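Local coordinates for protein flagellin B1 (Methanocaldococcus jannaschii DSM 2661, PDB 5YA6) that probably polymerises as the structural subunit of the archaellum, the swimming filament of archaea, and binds a calcium ion, at residues Ile16-His21 / Leu32-Thr37; Leu54-Glu59 / Ala126-Ala131; Ile132-Glu137 / Ala158-Thr163. All coordinates share one frame; numbering follows the deposited sequence.

Contact 1: residues Ile16-His21 / Leu32-Thr37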
loop_
_atom_site.group_PDB
_atom_site.type_symbol
_atom_site.label_atom_id
_atom_site.label_comp_id
_atom_site.label_asym_id
_atom_site.label_seq_id
_atom_site.Cartn_x
_atom_site.Cartn_y
_atom_site.Cartn_z
ATOM N N ILE B 16 12.406 -7.531 1.414
ATOM C CA ILE B 16 13.092 -7.987 2.615
ATOM C C ILE B 16 13.641 -6.866 3.470
ATOM O O ILE B 16 14.558 -7.079 4.242
ATOM C CB ILE B 16 14.193 -9.015 2.242
ATOM C CG1 ILE B 16 15.201 -8.475 1.205
ATOM C CG2 ILE B 16 13.546 -10.268 1.720
ATOM C CD1 ILE B 16 16.526 -9.219 1.140
ATOM N N GLY B 17 13.035 -5.698 3.391
ATOM C CA GLY B 17 13.378 -4.608 4.233
ATOM C C GLY B 17 13.277 -3.283 3.558
ATOM O O GLY B 17 13.370 -3.195 2.344
ATOM N N VAL B 18 13.034 -2.251 4.351
ATOM C CA VAL B 18 13.124 -0.872 3.910
ATOM C C VAL B 18 13.890 -0.060 4.936
ATOM O O VAL B 18 13.581 -0.131 6.131
ATOM C CB VAL B 18 11.736 -0.209 3.655
ATOM C CG1 VAL B 18 11.940 1.185 3.081
ATOM C CG2 VAL B 18 10.918 -1.097 2.703
ATOM N N THR B 19 14.872 0.714 4.471
ATOM C CA THR B 19 15.562 1.646 5.364
ATOM C C THR B 19 15.335 3.042 4.823
ATOM O O THR B 19 15.000 3.220 3.641
ATOM C CB THR B 19 17.033 1.387 5.484
ATOM O OG1 THR B 19 17.594 1.643 4.224
ATOM C CG2 THR B 19 17.346 -0.025 5.897
ATOM N N GLY B 20 15.395 4.011 5.712
ATOM C CA GLY B 20 15.268 5.425 5.337
ATOM C C GLY B 20 16.442 6.203 5.849
ATOM O O GLY B 20 17.044 5.892 6.881
ATOM N N HIS B 21 16.733 7.282 5.134
ATOM C CA HIS B 21 17.727 8.239 5.543
ATOM C C HIS B 21 17.045 9.440 6.140
ATOM O O HIS B 21 16.179 10.030 5.468
ATOM C CB HIS B 21 18.517 8.740 4.313
ATOM C CG HIS B 21 19.588 9.715 4.665
ATOM N ND1 HIS B 21 19.380 11.066 4.657
ATOM C CD2 HIS B 21 20.813 9.525 5.221
ATOM C CE1 HIS B 21 20.459 11.679 5.108
ATOM N NE2 HIS B 21 21.355 10.768 5.417
ATOM N N LEU B 32 14.749 6.660 0.569
ATOM C CA LEU B 32 14.322 5.274 0.932
ATOM C C LEU B 32 15.211 4.295 0.192
ATOM O O LEU B 32 15.584 4.528 -0.955
ATOM C CB LEU B 32 12.860 4.971 0.583
ATOM C CG LEU B 32 11.827 5.854 1.263
ATOM C CD1 LEU B 32 10.489 5.663 0.630
ATOM C CD2 LEU B 32 11.789 5.578 2.762
ATOM N N ALA B 33 15.455 3.153 0.800
ATOM C CA ALA B 33 16.155 2.050 0.176
ATOM C C ALA B 33 15.292 0.806 0.402
ATOM O O ALA B 33 15.121 0.334 1.573
ATOM C CB ALA B 33 17.552 1.888 0.778
ATOM N N ILE B 34 14.723 0.273 -0.707
ATOM C CA ILE B 34 13.777 -0.848 -0.607
ATOM C C ILE B 34 14.460 -2.100 -1.084
ATOM O O ILE B 34 14.833 -2.218 -2.285
ATOM C CB ILE B 34 12.506 -0.569 -1.441
ATOM C CG1 ILE B 34 11.874 0.739 -0.962
ATOM C CG2 ILE B 34 11.583 -1.763 -1.452
ATOM C CD1 ILE B 34 10.871 1.317 -1.966
ATOM N N TYR B 35 14.674 -3.036 -0.180
ATOM C CA TYR B 35 15.433 -4.256 -0.511
ATOM C C TYR B 35 14.505 -5.367 -0.966
ATOM O O TYR B 35 13.451 -5.592 -0.389
ATOM C CB TYR B 35 16.265 -4.757 0.643
ATOM C CG TYR B 35 17.350 -3.748 1.055
ATOM C CD1 TYR B 35 17.086 -2.649 1.842
ATOM C CD2 TYR B 35 18.675 -3.952 0.690
ATOM C CE1 TYR B 35 18.066 -1.737 2.200
ATOM C CE2 TYR B 35 19.672 -3.041 1.042
ATOM C CZ TYR B 35 19.375 -1.957 1.820
ATOM O OH TYR B 35 20.391 -1.049 2.133
ATOM N N ILE B 36 14.903 -5.947 -2.099
ATOM C CA ILE B 36 14.117 -6.899 -2.903
ATOM C C ILE B 36 14.926 -8.188 -3.201
ATOM O O ILE B 36 16.109 -8.108 -3.492
ATOM C CB ILE B 36 13.755 -6.250 -4.246
ATOM C CG1 ILE B 36 12.889 -4.983 -4.017
ATOM C CG2 ILE B 36 13.133 -7.260 -5.182
ATOM C CD1 ILE B 36 11.505 -5.283 -3.454
ATOM N N THR B 37 14.284 -9.344 -3.141
ATOM C CA THR B 37 14.862 -10.611 -3.546
ATOM C C THR B 37 13.750 -11.443 -4.191
ATOM O O THR B 37 12.582 -11.270 -3.854
ATOM C CB THR B 37 15.525 -11.372 -2.368
ATOM O OG1 THR B 37 16.397 -12.424 -2.845
ATOM C CG2 THR B 37 14.496 -11.986 -1.470
HETATM O O HOH W 1 20.352 0.778 4.112
#
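Ile16-His21 and Leu32-Thr37 pair as neighbouring antiparallel strands, the two arms of the beta hairpin formed by strands 13-23 and 28-38, in the large mixed sheet and close to the centre of the chain. Their axes run 4.7 Å apart, and the pair illustrates how a ladder can be regular at one point, Thr19 with Ala33, and distorted farther along, toward Ile16 and Gly17. Thr19 and Ala33 form a regular hydrogen-bonded pair, each backbone N giving its proton to the other's O at 2.9 Å. Further along, Tyr35 N binds Gly17 O, whereas Tyr35 O accepts the N-H of Ile16 at 2.8 Å, the donor standing above the carbonyl plane. Two residues thus face Tyr35, an arrangement consistent with a beta bulge, and Gly17 has the positive phi of 145° that glycine tolerates easily.

On the face that carries Thr19, Ala33 and Tyr35, the tyrosine ring lies with Gly17 O and Thr19 OG1 in plane at its edge. The Thr19 hydroxyl is set between its own backbone N and carbonyl carbon (chi1 66°), which brings OG1 to 3.5 Å from Ala33 CB. A water ties the two polar ends together, 2.9 Å from Thr19 OG1 and 2.7 Å from Tyr35 OH. The other face is apolar: Val18 and Ile34 run side by side, CG1 to CG1 at 4.1 Å, and Phe154 and Ile152 of strand 150-155 pack against it. At the Ile16 end, Ile16 CG2 meets Thr37 CG2 at 3.7 Å, while Thr37 OG1 binds Asp116 O.

The chemistry is therefore divided by face: apolar side chains packed on strand 150-155, a water-bridged pair of hydroxyls on the reverse, and backbone bonds between them holding both in place.

Contact 2: residues Leu54-Glu59 / Ala126-Ala131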
loop_
_atom_site.group_PDB
_atom_site.type_symbol
_atom_site.label_atom_id
_atom_site.label_comp_id
_atom_site.label_asym_id
_atom_site.label_seq_id
_atom_site.Cartn_x
_atom_site.Cartn_y
_atom_site.Cartn_z
ATOM N N LEU B 54 3.787 3.886 -4.933
ATOM C CA LEU B 54 3.853 4.324 -3.562
ATOM C C LEU B 54 2.729 5.304 -3.225
ATOM O O LEU B 54 2.689 6.382 -3.797
ATOM C CB LEU B 54 5.142 5.058 -3.322
ATOM C CG LEU B 54 6.435 4.232 -3.438
ATOM C CD1 LEU B 54 7.657 5.158 -3.370
ATOM C CD2 LEU B 54 6.509 3.214 -2.324
ATOM N N ILE B 55 1.947 5.020 -2.196
ATOM C CA ILE B 55 0.944 5.950 -1.707
ATOM C C ILE B 55 1.433 6.624 -0.421
ATOM O O ILE B 55 1.896 5.987 0.531
ATOM C CB ILE B 55 -0.361 5.173 -1.355
ATOM C CG1 ILE B 55 -0.913 4.386 -2.526
ATOM C CG2 ILE B 55 -1.438 6.132 -0.773
ATOM C CD1 ILE B 55 -1.785 3.187 -2.167
ATOM N N TYR B 56 1.309 7.975 -0.376
ATOM C CA TYR B 56 1.720 8.741 0.794
ATOM C C TYR B 56 0.956 10.079 0.707
ATOM O O TYR B 56 0.909 10.701 -0.342
ATOM C CB TYR B 56 3.292 8.904 0.905
ATOM C CG TYR B 56 3.653 9.967 1.913
ATOM C CD1 TYR B 56 3.380 9.826 3.256
ATOM C CD2 TYR B 56 4.188 11.206 1.492
ATOM C CE1 TYR B 56 3.577 10.843 4.173
ATOM C CE2 TYR B 56 4.474 12.188 2.411
ATOM C CZ TYR B 56 4.169 12.040 3.741
ATOM O OH TYR B 56 4.318 13.065 4.620
ATOM N N ASP B 57 0.328 10.471 1.802
ATOM C CA ASP B 57 -0.188 11.807 1.977
ATOM C C ASP B 57 -1.198 12.153 0.895
ATOM O O ASP B 57 -1.181 13.222 0.372
ATOM C CB ASP B 57 0.979 12.834 2.007
ATOM C CG ASP B 57 0.547 14.234 2.532
ATOM O OD1 ASP B 57 -0.360 14.331 3.359
ATOM O OD2 ASP B 57 1.110 15.211 2.065
ATOM N N GLY B 58 -2.069 11.210 0.570
ATOM C CA GLY B 58 -3.191 11.503 -0.280
ATOM C C GLY B 58 -2.833 11.575 -1.753
ATOM O O GLY B 58 -3.632 12.071 -2.572
ATOM N N GLU B 59 -1.682 11.021 -2.148
ATOM C CA GLU B 59 -1.291 10.872 -3.536
ATOM C C GLU B 59 -0.700 9.504 -3.813
ATOM O O GLU B 59 0.004 8.958 -2.991
ATOM C CB GLU B 59 -0.238 11.917 -3.991
ATOM C CG GLU B 59 -0.616 13.372 -3.885
ATOM C CD GLU B 59 0.482 14.295 -4.455
ATOM O OE1 GLU B 59 1.085 13.989 -5.562
ATOM O OE2 GLU B 59 0.764 15.285 -3.754
ATOM N N ALA B 126 12.199 14.195 -3.461
ATOM C CA ALA B 126 11.862 14.535 -4.811
ATOM C C ALA B 126 10.499 13.960 -5.231
ATOM O O ALA B 126 9.666 14.638 -5.870
ATOM C CB ALA B 126 12.982 14.135 -5.748
ATOM N N VAL B 127 10.177 12.745 -4.798
ATOM C CA VAL B 127 8.871 12.139 -5.152
ATOM C C VAL B 127 7.681 12.818 -4.455
ATOM O O VAL B 127 6.661 13.107 -5.078
ATOM C CB VAL B 127 8.883 10.605 -4.847
ATOM C CG1 VAL B 127 7.548 9.962 -5.160
ATOM C CG2 VAL B 127 9.965 9.900 -5.679
ATOM N N PHE B 128 7.851 13.103 -3.188
ATOM C CA PHE B 128 6.764 13.597 -2.367
ATOM C C PHE B 128 6.801 15.095 -2.182
ATOM O O PHE B 128 5.907 15.623 -1.549
ATOM C CB PHE B 128 6.796 12.879 -0.985
ATOM C CG PHE B 128 6.735 11.351 -1.061
ATOM C CD1 PHE B 128 5.883 10.690 -1.918
ATOM C CD2 PHE B 128 7.569 10.578 -0.274
ATOM C CE1 PHE B 128 5.823 9.293 -1.958
ATOM C CE2 PHE B 128 7.506 9.202 -0.313
ATOM C CZ PHE B 128 6.642 8.551 -1.175
ATOM N N ASN B 129 7.869 15.734 -2.671
ATOM C CA ASN B 129 8.131 17.160 -2.569
ATOM C C ASN B 129 8.372 17.660 -1.160
ATOM O O ASN B 129 8.261 18.826 -0.881
ATOM C CB ASN B 129 7.010 17.945 -3.291
ATOM C CG ASN B 129 7.183 17.874 -4.780
ATOM O OD1 ASN B 129 6.501 17.107 -5.446
ATOM N ND2 ASN B 129 8.156 18.601 -5.282
ATOM N N LYS B 130 8.705 16.743 -0.258
ATOM C CA LYS B 130 9.120 17.080 1.098
ATOM C C LYS B 130 9.642 15.819 1.738
ATOM O O LYS B 130 9.411 14.721 1.198
ATOM C CB LYS B 130 7.929 17.563 1.945
ATOM C CG LYS B 130 6.753 16.590 1.964
ATOM C CD LYS B 130 6.016 16.679 3.305
ATOM C CE LYS B 130 4.662 15.969 3.268
ATOM N NZ LYS B 130 3.691 16.682 2.391
ATOM N N ALA B 131 10.364 15.973 2.858
ATOM C CA ALA B 131 10.853 14.800 3.558
ATOM C C ALA B 131 9.684 14.203 4.330
ATOM O O ALA B 131 8.747 14.896 4.665
ATOM C CB ALA B 131 12.006 15.162 4.470
#
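Tyr56 and Phe128 make an edge-to-face aromatic pair, joining strand 51-56 to the short helical segment around Phe128. Their ring centroids are 5.0 Å apart and the planes are inclined at 58°. Tyr56 CD2 rides over one face of the Phe128 ring, toward its rim, 3.6 Å from CG. The tyrosine also supplies a CH-pi contact, with CB 4.1 Å from the Phe128 centroid and 21° off the ring normal. Tyr56 CG is anti to the backbone N (chi1 166°), and the ring thereby reaches past Phe128 toward Lys130. Val127 CB lies against the opposite face of Phe128, and His61 adds an edge-to-face partner from strand 59-69.

Apolar packing continues at Leu54, whose CD1 is 4.2 Å from Phe128 CZ.

The charged pair is formed by Asp57, which is exposed, and Lys130. Lys130 NZ forms a salt bridge with Asp57 OD2 at 3.0 Å, approaching from above the carboxylate plane. On its way the lysine passes the edge of the Tyr56 ring, where CE is 3.2 Å from OH. Asp57 occupies a type I' turn from Tyr56 to Glu59, and its own CB sits over the centre of the tyrosine ring.

Taken together, Tyr56 is bordered by an aromatic face, a lysine methylene and an aspartate CB, and the salt bridge adds a polar tie beside this packing, linking the hairpin turn to the residues that follow the helix.

Contact 3: residues Ile132-Glu137 / Ala158-Thr163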
loop_
_atom_site.group_PDB
_atom_site.type_symbol
_atom_site.label_atom_id
_atom_site.label_comp_id
_atom_site.label_asym_id
_atom_site.label_seq_id
_atom_site.Cartn_x
_atom_site.Cartn_y
_atom_site.Cartn_z
ATOM N N ILE B 132 9.735 12.900 4.571
ATOM C CA ILE B 132 8.621 12.234 5.247
ATOM C C ILE B 132 8.702 12.460 6.755
ATOM O O ILE B 132 9.707 12.088 7.395
ATOM C CB ILE B 132 8.633 10.737 4.955
ATOM C CG1 ILE B 132 8.663 10.454 3.425
ATOM C CG2 ILE B 132 7.458 10.090 5.628
ATOM C CD1 ILE B 132 9.078 9.043 3.145
ATOM N N PRO B 133 7.676 13.104 7.330
ATOM C CA PRO B 133 7.758 13.371 8.768
ATOM C C PRO B 133 7.436 12.160 9.608
ATOM O O PRO B 133 7.073 11.080 9.099
ATOM C CB PRO B 133 6.709 14.460 8.975
ATOM C CG PRO B 133 5.774 14.321 7.874
ATOM C CD PRO B 133 6.468 13.686 6.716
ATOM N N THR B 134 7.607 12.305 10.900
ATOM C CA THR B 134 7.358 11.224 11.827
ATOM C C THR B 134 5.871 10.771 11.758
ATOM O O THR B 134 4.979 11.551 11.395
ATOM C CB THR B 134 7.669 11.710 13.265
ATOM O OG1 THR B 134 6.919 12.883 13.555
ATOM C CG2 THR B 134 9.119 11.960 13.451
ATOM N N ARG B 135 5.663 9.483 12.053
ATOM C CA ARG B 135 4.319 8.863 12.184
ATOM C C ARG B 135 3.564 8.869 10.873
ATOM O O ARG B 135 2.344 9.013 10.871
ATOM C CB ARG B 135 3.509 9.530 13.280
ATOM C CG ARG B 135 4.221 9.496 14.621
ATOM C CD ARG B 135 3.201 9.593 15.735
ATOM N NE ARG B 135 2.569 10.895 15.771
ATOM C CZ ARG B 135 1.423 11.179 16.380
ATOM N NH1 ARG B 135 0.950 12.466 16.361
ATOM N NH2 ARG B 135 0.745 10.197 17.012
ATOM N N SER B 136 4.277 8.708 9.749
ATOM C CA SER B 136 3.701 8.786 8.446
ATOM C C SER B 136 3.485 7.345 7.877
ATOM O O SER B 136 4.390 6.491 7.844
ATOM C CB SER B 136 4.604 9.497 7.485
ATOM O OG SER B 136 4.602 10.905 7.683
ATOM N N GLU B 137 2.312 7.137 7.284
ATOM C CA GLU B 137 1.992 5.844 6.649
ATOM C C GLU B 137 2.440 5.852 5.193
ATOM O O GLU B 137 2.065 6.724 4.400
ATOM C CB GLU B 137 0.484 5.596 6.622
ATOM C CG GLU B 137 -0.151 5.570 7.969
ATOM C CD GLU B 137 0.152 4.352 8.764
ATOM O OE1 GLU B 137 1.035 3.532 8.402
ATOM O OE2 GLU B 137 -0.496 4.213 9.834
ATOM N N ALA B 158 7.820 7.654 15.438
ATOM C CA ALA B 158 7.421 8.921 15.989
ATOM C C ALA B 158 8.615 9.843 16.362
ATOM O O ALA B 158 8.418 11.005 16.656
ATOM C CB ALA B 158 6.541 8.649 17.224
ATOM N N ALA B 159 9.814 9.285 16.342
ATOM C CA ALA B 159 11.061 10.074 16.519
ATOM C C ALA B 159 12.137 9.509 15.634
ATOM O O ALA B 159 12.326 8.250 15.505
ATOM C CB ALA B 159 11.498 10.057 17.967
ATOM N N TYR B 160 12.852 10.441 14.975
ATOM C CA TYR B 160 14.003 10.061 14.211
ATOM C C TYR B 160 15.260 10.333 15.049
ATOM O O TYR B 160 15.540 11.524 15.326
ATOM C CB TYR B 160 14.075 10.845 12.908
ATOM C CG TYR B 160 12.873 10.639 11.945
ATOM C CD1 TYR B 160 12.358 9.382 11.709
ATOM C CD2 TYR B 160 12.283 11.687 11.328
ATOM C CE1 TYR B 160 11.306 9.193 10.823
ATOM C CE2 TYR B 160 11.204 11.524 10.451
ATOM C CZ TYR B 160 10.716 10.275 10.214
ATOM O OH TYR B 160 9.705 10.029 9.324
ATOM N N THR B 161 15.938 9.253 15.444
ATOM C CA THR B 161 17.059 9.272 16.409
ATOM C C THR B 161 18.439 9.063 15.836
ATOM O O THR B 161 19.420 9.261 16.586
ATOM C CB THR B 161 16.877 8.157 17.451
ATOM O OG1 THR B 161 17.092 6.891 16.817
ATOM C CG2 THR B 161 15.507 8.185 18.009
ATOM N N GLN B 162 18.553 8.619 14.578
ATOM C CA GLN B 162 19.819 8.476 13.883
ATOM C C GLN B 162 19.611 8.671 12.419
ATOM O O GLN B 162 18.441 8.819 11.944
ATOM C CB GLN B 162 20.434 7.099 14.183
ATOM C CG GLN B 162 19.625 5.932 13.663
ATOM C CD GLN B 162 19.480 4.776 14.634
ATOM O OE1 GLN B 162 19.214 4.964 15.842
ATOM N NE2 GLN B 162 19.615 3.557 14.106
ATOM N N THR B 163 20.693 8.650 11.671
ATOM C CA THR B 163 20.640 8.968 10.263
ATOM C C THR B 163 20.057 7.816 9.402
ATOM O O THR B 163 19.388 8.096 8.382
ATOM C CB THR B 163 22.042 9.354 9.723
ATOM O OG1 THR B 163 22.596 10.359 10.576
ATOM C CG2 THR B 163 21.955 9.969 8.434
#
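Tyr160, Thr134 and Ala158 carry this surface contact between two loops, one leading from helix 124-128 to strand 137-143 and the other from strand 150-155 to strand 164-168. It shows how one aromatic side chain can add to a backbone connection, here the bonds of Arg135 with Pro157 and Ser136 with Thr156 at the base of the loops.

Tyr160, with the largest area buried here, reaches across to the backbone of Ile132-Thr134. Its OH lies 2.8 Å from Ile132 O, which sits at the ring edge, and equally close to Pro133 O, placing the hydroxyl between two successive carbonyl oxygens. Pro133 O already accepts a proton from Ser136 OG at 2.9 Å, the donor standing above the carbonyl plane, and Thr156 OG1 binds the same oxygen. Tyr22 meets the Tyr160 ring from the hairpin strand 13-23.

Thr134 covers one face of that ring. Its CG2 is anti to the carbonyl carbon, an orientation that sets the methyl 3.9 Å from the ring centroid and 19° off the normal, a CH-pi contact offset toward the rim. The same methyl touches Ala158 O at 3.4 Å, so it is wedged between the Tyr160 ring and the backbone of Ala158, both on the 158-163 loop.

Ala158 completes the group by lying alongside Arg135. Arg135 CG comes to 3.5 Å from Ala158 CA, and CD also rests near the alanine methyl; the aliphatic root of the arginine does the touching.

The Tyr160 hydroxyl thus lies between two backbone oxygens, with a weak bond to Thr156 OG1, while one face is covered by the Thr134 methyl; this should limit the ring's freedom and links the two loops.

In the fold
Contacts 1, 2 and 3 follow one another along the chain and mark different parts of one beta-rich domain. Contact 1, with its centre about 5 Å from that of the chain, is the most central of the three; the centres of contacts 2 and 3 lie farther out, at about 15 and 17 Å. Contacts 2 and 3 touch through Tyr56, whose OH is 3.1 Å from Pro133 CD. Contact 3 reaches contact 1 where His21 NE2 meets Thr163 CG2 at 3.2 Å, whereas contacts 1 and 2 do not touch. The calcium ion belongs to the contact 1 end: the Thr37 side chain is about 9 Å from it, and Asp116, already linked to Thr37, is among the calcium ligands.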